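Local coordinates for guanine nucleotide exchange protein (Legionella pneumophila, PDB 1XSZ) that probably acts as a guanine nucleotide exchange factor for ADP-ribosylation factors, with a C-terminal domain that caps the active site of its Sec7 domain, at residues A[85-88]-A[89-93]; A[137-140]-A[141-145]; A[159-162]-A[163-167]; A[182-185]-A[186-190]. All coordinates share one frame; numbering follows the deposited sequence. Where two conformers were deposited one is given.

Each of the four contacts is local, closing a single helical turn, and along the chain they come one after another, so none nests in or crosses another. Contact 1 turns the loop after helix 69-80 into helix 89-98; contact 2 lies inside helix 131-149; contact 3 starts helix 161-167; contact 4 lies inside helix 179-191. In space they assemble into one helical corner of the Sec7 domain. Phe89 of contact 1 packs on contacts 2 and 4, Val90 packs on contact 4, and Ser88 bonds to Glu188 there; contact 2 touches contact 3 where Leu144 meets Met159. Contact 4 borders all three others, while contacts 1 and 3 stay about 9 Å apart at their nearest atoms.

Contact 1: residues A[85-88]-A[89-93]; sequences NGQS and FVEGL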
loop_
_atom_site.group_PDB
_atom_site.type_symbol
_atom_site.label_atom_id
_atom_site.label_comp_id
_atom_site.label_asym_id
_atom_site.label_seq_id
_atom_site.Cartn_x
_atom_site.Cartn_y
_atom_site.Cartn_z
ATOM N N ASN A 85 -24.217 4.656 -6.967
ATOM C CA ASN A 85 -25.290 5.248 -7.751
ATOM C C ASN A 85 -25.986 6.337 -6.943
ATOM O O ASN A 85 -26.492 6.097 -5.843
ATOM C CB ASN A 85 -26.299 4.175 -8.168
ATOM C CG ASN A 85 -27.467 4.748 -8.948
ATOM O OD1 ASN A 85 -28.358 5.371 -8.376
ATOM N ND2 ASN A 85 -27.459 4.549 -10.259
ATOM N N GLY A 86 -25.998 7.540 -7.497
ATOM C CA GLY A 86 -26.627 8.653 -6.817
ATOM C C GLY A 86 -25.628 9.702 -6.375
ATOM O O GLY A 86 -25.969 10.868 -6.234
ATOM N N GLN A 87 -24.381 9.288 -6.167
ATOM C CA GLN A 87 -23.337 10.209 -5.721
ATOM C C GLN A 87 -22.547 10.799 -6.871
ATOM O O GLN A 87 -22.400 10.177 -7.920
ATOM C CB GLN A 87 -22.335 9.493 -4.813
ATOM C CG GLN A 87 -22.888 8.938 -3.524
ATOM C CD GLN A 87 -21.785 8.337 -2.672
ATOM O OE1 GLN A 87 -21.364 8.920 -1.674
ATOM N NE2 GLN A 87 -21.297 7.177 -3.080
ATOM N N SER A 88 -22.028 12.003 -6.652
ATOM C CA SER A 88 -21.186 12.657 -7.644
ATOM C C SER A 88 -19.860 11.895 -7.617
ATOM O O SER A 88 -19.638 11.041 -6.749
ATOM C CB SER A 88 -20.937 14.112 -7.256
ATOM O OG SER A 88 -20.090 14.185 -6.119
ATOM N N PHE A 89 -18.975 12.204 -8.557
ATOM C CA PHE A 89 -17.679 11.536 -8.613
ATOM C C PHE A 89 -16.878 11.777 -7.335
ATOM O O PHE A 89 -16.353 10.837 -6.737
ATOM C CB PHE A 89 -16.871 12.039 -9.811
ATOM C CG PHE A 89 -15.499 11.434 -9.907
ATOM C CD1 PHE A 89 -15.321 10.167 -10.450
ATOM C CD2 PHE A 89 -14.390 12.115 -9.416
ATOM C CE1 PHE A 89 -14.061 9.579 -10.507
ATOM C CE2 PHE A 89 -13.120 11.531 -9.468
ATOM C CZ PHE A 89 -12.958 10.269 -10.011
ATOM N N VAL A 90 -16.790 13.035 -6.919
ATOM C CA VAL A 90 -16.024 13.366 -5.728
ATOM C C VAL A 90 -16.629 12.749 -4.480
ATOM O O VAL A 90 -15.902 12.253 -3.626
ATOM C CB VAL A 90 -15.880 14.894 -5.567
ATOM C CG1 VAL A 90 -15.161 15.227 -4.264
ATOM C CG2 VAL A 90 -15.080 15.448 -6.747
ATOM N N GLU A 91 -17.953 12.761 -4.365
ATOM C CA GLU A 91 -18.577 12.183 -3.179
ATOM C C GLU A 91 -18.365 10.673 -3.148
ATOM O O GLU A 91 -18.140 10.096 -2.085
ATOM C CB GLU A 91 -20.071 12.505 -3.138
ATOM C CG GLU A 91 -20.760 12.082 -1.841
ATOM C CD GLU A 91 -20.239 12.815 -0.610
ATOM O OE1 GLU A 91 -20.719 12.515 0.505
ATOM O OE2 GLU A 91 -19.359 13.688 -0.746
ATOM N N GLY A 92 -18.435 10.032 -4.309
ATOM C CA GLY A 92 -18.217 8.596 -4.361
ATOM C C GLY A 92 -16.798 8.265 -3.935
ATOM O O GLY A 92 -16.572 7.342 -3.149
ATOM N N LEU A 93 -15.835 9.022 -4.450
ATOM C CA LEU A 93 -14.439 8.787 -4.096
ATOM C C LEU A 93 -14.223 9.043 -2.604
ATOM O O LEU A 93 -13.467 8.319 -1.952
ATOM C CB LEU A 93 -13.534 9.685 -4.944
ATOM C CG LEU A 93 -12.017 9.558 -4.756
ATOM C CD1 LEU A 93 -11.577 8.102 -4.806
ATOM C CD2 LEU A 93 -11.325 10.354 -5.855
HETATM O O HOH W 1 -22.972 11.105 0.078
#
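The amide of Gln87 and the carboxylate of Glu91, in one of the two deposited positions of Glu91, are turned almost perpendicular, their planes 85° apart, and the two side chains cross at about a right angle. The amide meets the helix through its two ends: Gln87 OE1 lies 3.2 Å from Glu91 CG, and Gln87 NE2 is 3.6 Å from Gly92 CA. In that same position of Glu91 one water spans the two flat groups, donating to Gln87 OE1 at 3.2 Å and to Glu91 OE1 at 2.7 Å, a bridge that is therefore not secure. The hydroxyl of Thr95 lies between Gln87 OE1 and Glu91 O and can give its one proton to either. The extended Gln87 chain runs alongside the first turn, with CB 4.0 Å from Gly92 N.

Ser88 starts the helix. Its OG sits between the backbone N and the carbonyl carbon (chi1 70°), a setting that turns the oxygen back over the helix end, where it accepts from Glu91 N at 3.1 Å with an N-H...O angle of 163°. The same OG is bonded to Glu188 on helix 179-191, so the cap also joins two helices. Ser88 O takes Gly92 N at 2.9 Å, the first full helical bond. Beyond the cap, Phe89 faces inward, edge-to-face with Tyr120 and packed on Leu137, Phe181 and Leu185. The arrangement is a classical serine N-cap, here opening helix 89-98 of the all-helical Sec7 domain.

Contact 2: residues A[137-140]-A[141-145]; sequences LAFQ and TIMLN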
loop_
_atom_site.group_PDB
_atom_site.type_symbol
_atom_site.label_atom_id
_atom_site.label_comp_id
_atom_site.label_asym_id
_atom_site.label_seq_id
_atom_site.Cartn_x
_atom_site.Cartn_y
_atom_site.Cartn_z
ATOM N N LEU A 137 -8.890 10.823 -13.238
ATOM C CA LEU A 137 -9.665 11.784 -12.466
ATOM C C LEU A 137 -9.493 11.534 -10.969
ATOM O O LEU A 137 -9.343 12.475 -10.189
ATOM C CB LEU A 137 -11.146 11.678 -12.832
ATOM C CG LEU A 137 -11.989 12.939 -12.666
ATOM C CD1 LEU A 137 -11.497 14.031 -13.613
ATOM C CD2 LEU A 137 -13.435 12.597 -12.965
ATOM N N ALA A 138 -9.514 10.263 -10.578
ATOM C CA ALA A 138 -9.363 9.899 -9.178
ATOM C C ALA A 138 -8.024 10.319 -8.588
ATOM O O ALA A 138 -7.997 10.981 -7.548
ATOM C CB ALA A 138 -9.575 8.399 -8.992
ATOM N N PHE A 139 -6.915 9.961 -9.236
ATOM C CA PHE A 139 -5.644 10.342 -8.642
ATOM C C PHE A 139 -5.364 11.835 -8.772
ATOM O O PHE A 139 -4.702 12.414 -7.914
ATOM C CB PHE A 139 -4.485 9.419 -9.115
ATOM C CG PHE A 139 -3.932 9.709 -10.485
ATOM C CD1 PHE A 139 -3.170 10.846 -10.722
ATOM C CD2 PHE A 139 -4.072 8.770 -11.511
ATOM C CE1 PHE A 139 -2.543 11.047 -11.956
ATOM C CE2 PHE A 139 -3.448 8.963 -12.750
ATOM C CZ PHE A 139 -2.682 10.104 -12.967
ATOM N N GLN A 140 -5.903 12.484 -9.801
ATOM C CA GLN A 140 -5.723 13.925 -9.928
ATOM C C GLN A 140 -6.495 14.598 -8.781
ATOM O O GLN A 140 -6.013 15.555 -8.183
ATOM C CB GLN A 140 -6.247 14.427 -11.283
ATOM C CG GLN A 140 -5.380 14.068 -12.483
ATOM C CD GLN A 140 -4.063 14.820 -12.514
ATOM O OE1 GLN A 140 -3.972 15.957 -12.057
ATOM N NE2 GLN A 140 -3.040 14.196 -13.080
ATOM N N THR A 141 -7.684 14.086 -8.462
ATOM C CA THR A 141 -8.480 14.657 -7.378
ATOM C C THR A 141 -7.792 14.438 -6.031
ATOM O O THR A 141 -7.821 15.311 -5.167
ATOM C CB THR A 141 -9.901 14.058 -7.361
ATOM O OG1 THR A 141 -10.521 14.296 -8.633
ATOM C CG2 THR A 141 -10.748 14.714 -6.276
ATOM N N ILE A 142 -7.168 13.276 -5.856
ATOM C CA ILE A 142 -6.441 13.006 -4.620
ATOM C C ILE A 142 -5.266 13.991 -4.504
ATOM O O ILE A 142 -5.019 14.540 -3.432
ATOM C CB ILE A 142 -5.961 11.539 -4.584
ATOM C CG1 ILE A 142 -7.178 10.630 -4.375
ATOM C CG2 ILE A 142 -4.935 11.331 -3.464
ATOM C CD1 ILE A 142 -6.903 9.163 -4.599
ATOM N N MET A 143 -4.551 14.236 -5.601
ATOM C CA MET A 143 -3.453 15.198 -5.543
ATOM C C MET A 143 -3.996 16.598 -5.274
ATOM O O MET A 143 -3.404 17.370 -4.514
ATOM C CB MET A 143 -2.658 15.238 -6.857
ATOM C CG MET A 143 -1.773 14.031 -7.111
ATOM S SD MET A 143 -0.582 14.290 -8.458
ATOM C CE MET A 143 -1.667 14.396 -9.859
ATOM N N LEU A 144 -5.111 16.936 -5.914
ATOM C CA LEU A 144 -5.707 18.253 -5.740
ATOM C C LEU A 144 -6.137 18.481 -4.288
ATOM O O LEU A 144 -6.043 19.597 -3.773
ATOM C CB LEU A 144 -6.899 18.416 -6.695
ATOM C CG LEU A 144 -7.575 19.784 -6.723
ATOM C CD1 LEU A 144 -6.560 20.862 -7.091
ATOM C CD2 LEU A 144 -8.704 19.758 -7.743
ATOM N N ASN A 145 -6.613 17.426 -3.633
ATOM C CA ASN A 145 -7.014 17.532 -2.231
ATOM C C ASN A 145 -5.818 18.001 -1.386
ATOM O O ASN A 145 -5.951 18.890 -0.551
ATOM C CB ASN A 145 -7.540 16.176 -1.749
ATOM C CG ASN A 145 -7.903 16.172 -0.281
ATOM O OD1 ASN A 145 -7.207 15.561 0.544
ATOM N ND2 ASN A 145 -8.988 16.847 0.061
#
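Thr141 and Leu137 are joined twice within one turn of an alpha-helix, 131-149, a central helix of the Sec7 domain. The backbone bond, Thr141 N to Leu137 O at 2.9 Å, is matched by a second from the hydroxyl, Thr141 OG1 to Leu137 O at 2.7 Å. The two donors reach the carbonyl from opposite faces of its plane, so one oxygen accepts two hydrogen bonds. The first torsion of Thr141 (chi1 -58°) sets OG1 beside its own backbone N and thus within range of the carbonyl one turn back. A hydroxyl in this buried place is thereby satisfied without leaving its own helix. The regular ladder continues with Ile142 N on Ala138 O, Met143 N on Phe139 O and Leu144 N on Gln140 O. Against this backbone Ile142 CG1 makes a carbon-oxygen approach, 3.3 Å from Ala138 O.

In the apolar group, Phe139 and Met143 run side by side and point the same way, toward helix 252-258 of the C-terminal capping domain, where Trp253 stacks on the Phe139 ring and touches Met143, and Phe257 meets Ile142. This turn is therefore part of the interface between the Sec7 domain and its cap. In relatives the same helix lines the groove that receives Arf, and it probably does so here.

The methyl of Met143 completes the set: the side chain bends at chi3, bringing CE to the edge of the Phe139 ring, in its plane and 4.0 Å from Phe139 CD1, while Gln140 OE1 and Gln140 NE2 each lie 3.5 Å from Met143 CE.

Contact 3: residues A[159-162]-A[163-167]; sequences MTVD and GLKRN
Thr160 caps the start of helix 161-167 by accepting Gly163 N with its side-chain OG1 at 3.0 Å, and its carbonyl O takes the next amide, Leu164 N, at 2.9 Å. Lys165 N and Arg166 N follow on Val161 O and Asp162 O. At the other end, Gly163 O takes two donors from Asn167, its backbone N and its side-chain ND2, the latter at 2.9 Å from above the carbonyl plane; they arrive on opposite faces, holding the amide against the last turn.

Asp162 and Lys165 lie side by side, and Asp162 OD1 stands 3.6 Å from Lys165 NZ in a salt bridge; that ammonium also has a weak, long pairing with Glu183. Met159 folds against the turn: with CG anti to the backbone N (chi1 171°), its sulfur reaches Leu164 CA at 3.7 Å, and its methyl comes 3.7 Å from Asn167 ND2.

The backbone N of Met159 is bonded to Asp147 and its carbonyl O to the hydroxyl of Tyr186. Val161 and Leu164 pack on Tyr186, so helix 161-167 lies against helix 179-191, and Met159 also touches Leu144 on helix 131-149.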
loop_
_atom_site.group_PDB
_atom_site.type_symbol
_atom_site.label_atom_id
_atom_site.label_comp_id
_atom_site.label_asym_id
_atom_site.label_seq_id
_atom_site.Cartn_x
_atom_site.Cartn_y
_atom_site.Cartn_z
ATOM N N MET A 159 -3.236 25.160 -7.420
ATOM C CA MET A 159 -3.845 24.957 -8.728
ATOM C C MET A 159 -5.192 25.665 -8.770
ATOM O O MET A 159 -5.925 25.678 -7.780
ATOM C CB MET A 159 -4.055 23.462 -8.989
ATOM C CG MET A 159 -4.873 23.158 -10.243
ATOM S SD MET A 159 -5.027 21.396 -10.582
ATOM C CE MET A 159 -3.724 21.170 -11.798
ATOM N N THR A 160 -5.502 26.256 -9.921
ATOM C CA THR A 160 -6.768 26.954 -10.124
ATOM C C THR A 160 -7.647 26.050 -10.981
ATOM O O THR A 160 -7.169 25.062 -11.533
ATOM C CB THR A 160 -6.567 28.270 -10.885
ATOM O OG1 THR A 160 -6.047 27.986 -12.190
ATOM C CG2 THR A 160 -5.596 29.175 -10.139
ATOM N N VAL A 161 -8.927 26.384 -11.097
ATOM C CA VAL A 161 -9.813 25.561 -11.906
ATOM C C VAL A 161 -9.356 25.595 -13.368
ATOM O O VAL A 161 -9.469 24.602 -14.081
ATOM C CB VAL A 161 -11.288 26.018 -11.776
ATOM C CG1 VAL A 161 -11.456 27.423 -12.306
ATOM C CG2 VAL A 161 -12.201 25.041 -12.498
ATOM N N ASP A 162 -8.824 26.731 -13.809
ATOM C CA ASP A 162 -8.338 26.831 -15.179
ATOM C C ASP A 162 -7.121 25.923 -15.333
ATOM O O ASP A 162 -6.933 25.286 -16.371
ATOM C CB ASP A 162 -7.974 28.279 -15.517
ATOM C CG ASP A 162 -9.191 29.179 -15.587
ATOM O OD1 ASP A 162 -10.126 28.853 -16.347
ATOM O OD2 ASP A 162 -9.216 30.212 -14.884
ATOM N N GLY A 163 -6.299 25.860 -14.289
ATOM C CA GLY A 163 -5.127 25.002 -14.331
ATOM C C GLY A 163 -5.530 23.537 -14.395
ATOM O O GLY A 163 -4.890 22.731 -15.068
ATOM N N LEU A 164 -6.595 23.179 -13.682
ATOM C CA LEU A 164 -7.066 21.800 -13.694
ATOM C C LEU A 164 -7.507 21.417 -15.107
ATOM O O LEU A 164 -7.148 20.356 -15.609
ATOM C CB LEU A 164 -8.242 21.618 -12.725
ATOM C CG LEU A 164 -8.841 20.206 -12.697
ATOM C CD1 LEU A 164 -7.823 19.214 -12.139
ATOM C CD2 LEU A 164 -10.108 20.200 -11.850
ATOM N N LYS A 165 -8.278 22.296 -15.741
ATOM C CA LYS A 165 -8.765 22.038 -17.090
ATOM C C LYS A 165 -7.621 21.923 -18.092
ATOM O O LYS A 165 -7.638 21.052 -18.959
ATOM C CB LYS A 165 -9.745 23.139 -17.515
ATOM C CG LYS A 165 -11.051 23.106 -16.727
ATOM C CD LYS A 165 -12.071 24.132 -17.217
ATOM C CE LYS A 165 -11.650 25.555 -16.904
ATOM N NZ LYS A 165 -12.690 26.534 -17.341
ATOM N N ARG A 166 -6.621 22.787 -17.960
ATOM C CA ARG A 166 -5.484 22.756 -18.871
ATOM C C ARG A 166 -4.685 21.464 -18.735
ATOM O O ARG A 166 -4.330 20.828 -19.730
ATOM C CB ARG A 166 -4.559 23.952 -18.618
ATOM C CG ARG A 166 -3.329 23.959 -19.517
ATOM C CD ARG A 166 -2.408 25.154 -19.278
ATOM N NE ARG A 166 -1.773 25.137 -17.961
ATOM C CZ ARG A 166 -2.234 25.785 -16.897
ATOM N NH1 ARG A 166 -3.342 26.510 -16.986
ATOM N NH2 ARG A 166 -1.584 25.714 -15.742
ATOM N N ASN A 167 -4.413 21.071 -17.497
ATOM C CA ASN A 167 -3.632 19.871 -17.246
ATOM C C ASN A 167 -4.314 18.554 -17.597
ATOM O O ASN A 167 -3.638 17.563 -17.885
ATOM C CB ASN A 167 -3.167 19.866 -15.788
ATOM C CG ASN A 167 -1.945 20.738 -15.572
ATOM O OD1 ASN A 167 -0.827 20.355 -15.928
ATOM N ND2 ASN A 167 -2.150 21.921 -15.010
#

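Contact 4: residues A[182-185]-A[186-190]; sequences LEEL and YSEIK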
loop_
_atom_site.group_PDB
_atom_site.type_symbol
_atom_site.label_atom_id
_atom_site.label_comp_id
_atom_site.label_asym_id
_atom_site.label_seq_id
_atom_site.Cartn_x
_atom_site.Cartn_y
_atom_site.Cartn_z
ATOM N N LEU A 182 -15.408 19.482 -14.660
ATOM C CA LEU A 182 -14.170 19.755 -13.943
ATOM C C LEU A 182 -14.319 20.935 -12.990
ATOM O O LEU A 182 -13.736 20.937 -11.906
ATOM C CB LEU A 182 -13.020 19.997 -14.930
ATOM C CG LEU A 182 -12.573 18.764 -15.724
ATOM C CD1 LEU A 182 -11.347 19.112 -16.561
ATOM C CD2 LEU A 182 -12.243 17.625 -14.767
ATOM N N GLU A 183 -15.099 21.937 -13.380
ATOM C CA GLU A 183 -15.309 23.095 -12.521
ATOM C C GLU A 183 -16.040 22.650 -11.252
ATOM O O GLU A 183 -15.741 23.110 -10.145
ATOM C CB GLU A 183 -16.108 24.168 -13.274
ATOM C CG GLU A 183 -15.285 24.844 -14.375
ATOM C CD GLU A 183 -16.082 25.820 -15.220
ATOM O OE1 GLU A 183 -16.897 26.581 -14.655
ATOM O OE2 GLU A 183 -15.873 25.840 -16.453
ATOM N N GLU A 184 -16.987 21.738 -11.418
ATOM C CA GLU A 184 -17.745 21.210 -10.294
ATOM C C GLU A 184 -16.850 20.357 -9.392
ATOM O O GLU A 184 -16.887 20.483 -8.169
ATOM C CB GLU A 184 -18.912 20.381 -10.820
ATOM C CG GLU A 184 -19.461 19.389 -9.836
ATOM C CD GLU A 184 -20.574 18.573 -10.437
ATOM O OE1 GLU A 184 -20.640 18.484 -11.685
ATOM O OE2 GLU A 184 -21.368 18.013 -9.665
ATOM N N LEU A 185 -16.048 19.491 -10.004
ATOM C CA LEU A 185 -15.138 18.623 -9.260
ATOM C C LEU A 185 -14.195 19.470 -8.408
ATOM O O LEU A 185 -14.010 19.216 -7.215
ATOM C CB LEU A 185 -14.341 17.755 -10.242
ATOM C CG LEU A 185 -13.312 16.761 -9.696
ATOM C CD1 LEU A 185 -13.026 15.713 -10.754
ATOM C CD2 LEU A 185 -12.026 17.485 -9.297
ATOM N N TYR A 186 -13.612 20.492 -9.022
ATOM C CA TYR A 186 -12.694 21.379 -8.329
ATOM C C TYR A 186 -13.340 22.001 -7.087
ATOM O O TYR A 186 -12.777 21.961 -5.993
ATOM C CB TYR A 186 -12.241 22.488 -9.287
ATOM C CG TYR A 186 -11.220 23.434 -8.702
ATOM C CD1 TYR A 186 -9.854 23.245 -8.926
ATOM C CD2 TYR A 186 -11.617 24.515 -7.917
ATOM C CE1 TYR A 186 -8.911 24.118 -8.379
ATOM C CE2 TYR A 186 -10.688 25.390 -7.366
ATOM C CZ TYR A 186 -9.336 25.186 -7.602
ATOM O OH TYR A 186 -8.417 26.056 -7.068
ATOM N N SER A 187 -14.520 22.582 -7.278
ATOM C CA SER A 187 -15.243 23.234 -6.199
ATOM C C SER A 187 -15.618 22.274 -5.080
ATOM O O SER A 187 -15.543 22.624 -3.902
ATOM C CB SER A 187 -16.501 23.900 -6.749
ATOM O OG SER A 187 -17.269 24.468 -5.704
ATOM N N GLU A 188 -16.021 21.064 -5.446
ATOM C CA GLU A 188 -16.397 20.080 -4.447
ATOM C C GLU A 188 -15.251 19.721 -3.521
ATOM O O GLU A 188 -15.401 19.735 -2.299
ATOM C CB GLU A 188 -16.885 18.802 -5.111
ATOM C CG GLU A 188 -18.293 18.856 -5.633
ATOM C CD GLU A 188 -18.648 17.572 -6.317
ATOM O OE1 GLU A 188 -18.265 17.400 -7.495
ATOM O OE2 GLU A 188 -19.280 16.722 -5.668
ATOM N N ILE A 189 -14.100 19.396 -4.098
ATOM C CA ILE A 189 -12.968 19.009 -3.272
ATOM C C ILE A 189 -12.380 20.203 -2.522
ATOM O O ILE A 189 -11.849 20.042 -1.422
ATOM C CB ILE A 189 -11.893 18.245 -4.106
ATOM C CG1 ILE A 189 -10.918 17.526 -3.163
ATOM C CG2 ILE A 189 -11.170 19.189 -5.057
ATOM C CD1 ILE A 189 -11.589 16.488 -2.253
ATOM N N LYS A 190 -12.503 21.400 -3.084
ATOM C CA LYS A 190 -12.008 22.588 -2.400
ATOM C C LYS A 190 -12.887 22.874 -1.179
ATOM O O LYS A 190 -12.393 23.234 -0.113
ATOM C CB LYS A 190 -12.029 23.800 -3.339
ATOM C CG LYS A 190 -11.586 25.094 -2.663
ATOM C CD LYS A 190 -11.494 26.244 -3.650
ATOM C CE LYS A 190 -11.141 27.536 -2.930
ATOM N NZ LYS A 190 -10.998 28.676 -3.876
#
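Leu185 folds its side chain over the start of the next residue, Tyr186, before its end leaves for the helices around. CB lies 3.1 Å from Tyr186 N, as the chain connection requires, and CG follows at 3.8 Å from the same Tyr186 N. With CG anti to its own backbone N (chi1 180°), the side chain stands beside its carbonyl carbon, and this brings one methyl back to the peptide: Leu185 CD2 is 3.4 Å from Tyr186 N. The other methyl, CD1, points outward and ends on Leu137 and Thr141 of helix 131-149.

On another side of the helix, Glu184 and Glu188 lie side by side and point the same way. In one of the two deposited positions of Glu188 the carboxylate planes are 33° apart, and Glu184 OE2 is 3.8 Å from Glu188 OE1, a pair of like charges whose closeness may raise the proton affinity of either; Glu188 OE2 has a second partner in Ser88. Glu183 has its own partner in Lys180.

Along the backbone the ladder is regular: Tyr186 N meets Leu182 O at 2.9 Å, and Ile189 N meets Leu185 O at 3.1 Å with an N-H...O angle of 172°. Ile189 CG2 packs back on the same carbonyl, 3.6 Å from Leu185 O. Leu185 and Ile189 pack on helix 131-149, Leu185 also on helix 89-98, and Tyr186 leans over helix 161-167. Helix 179-191 is thus an amphipathic helix wedged among three others, as suits the all-helical Sec7 fold.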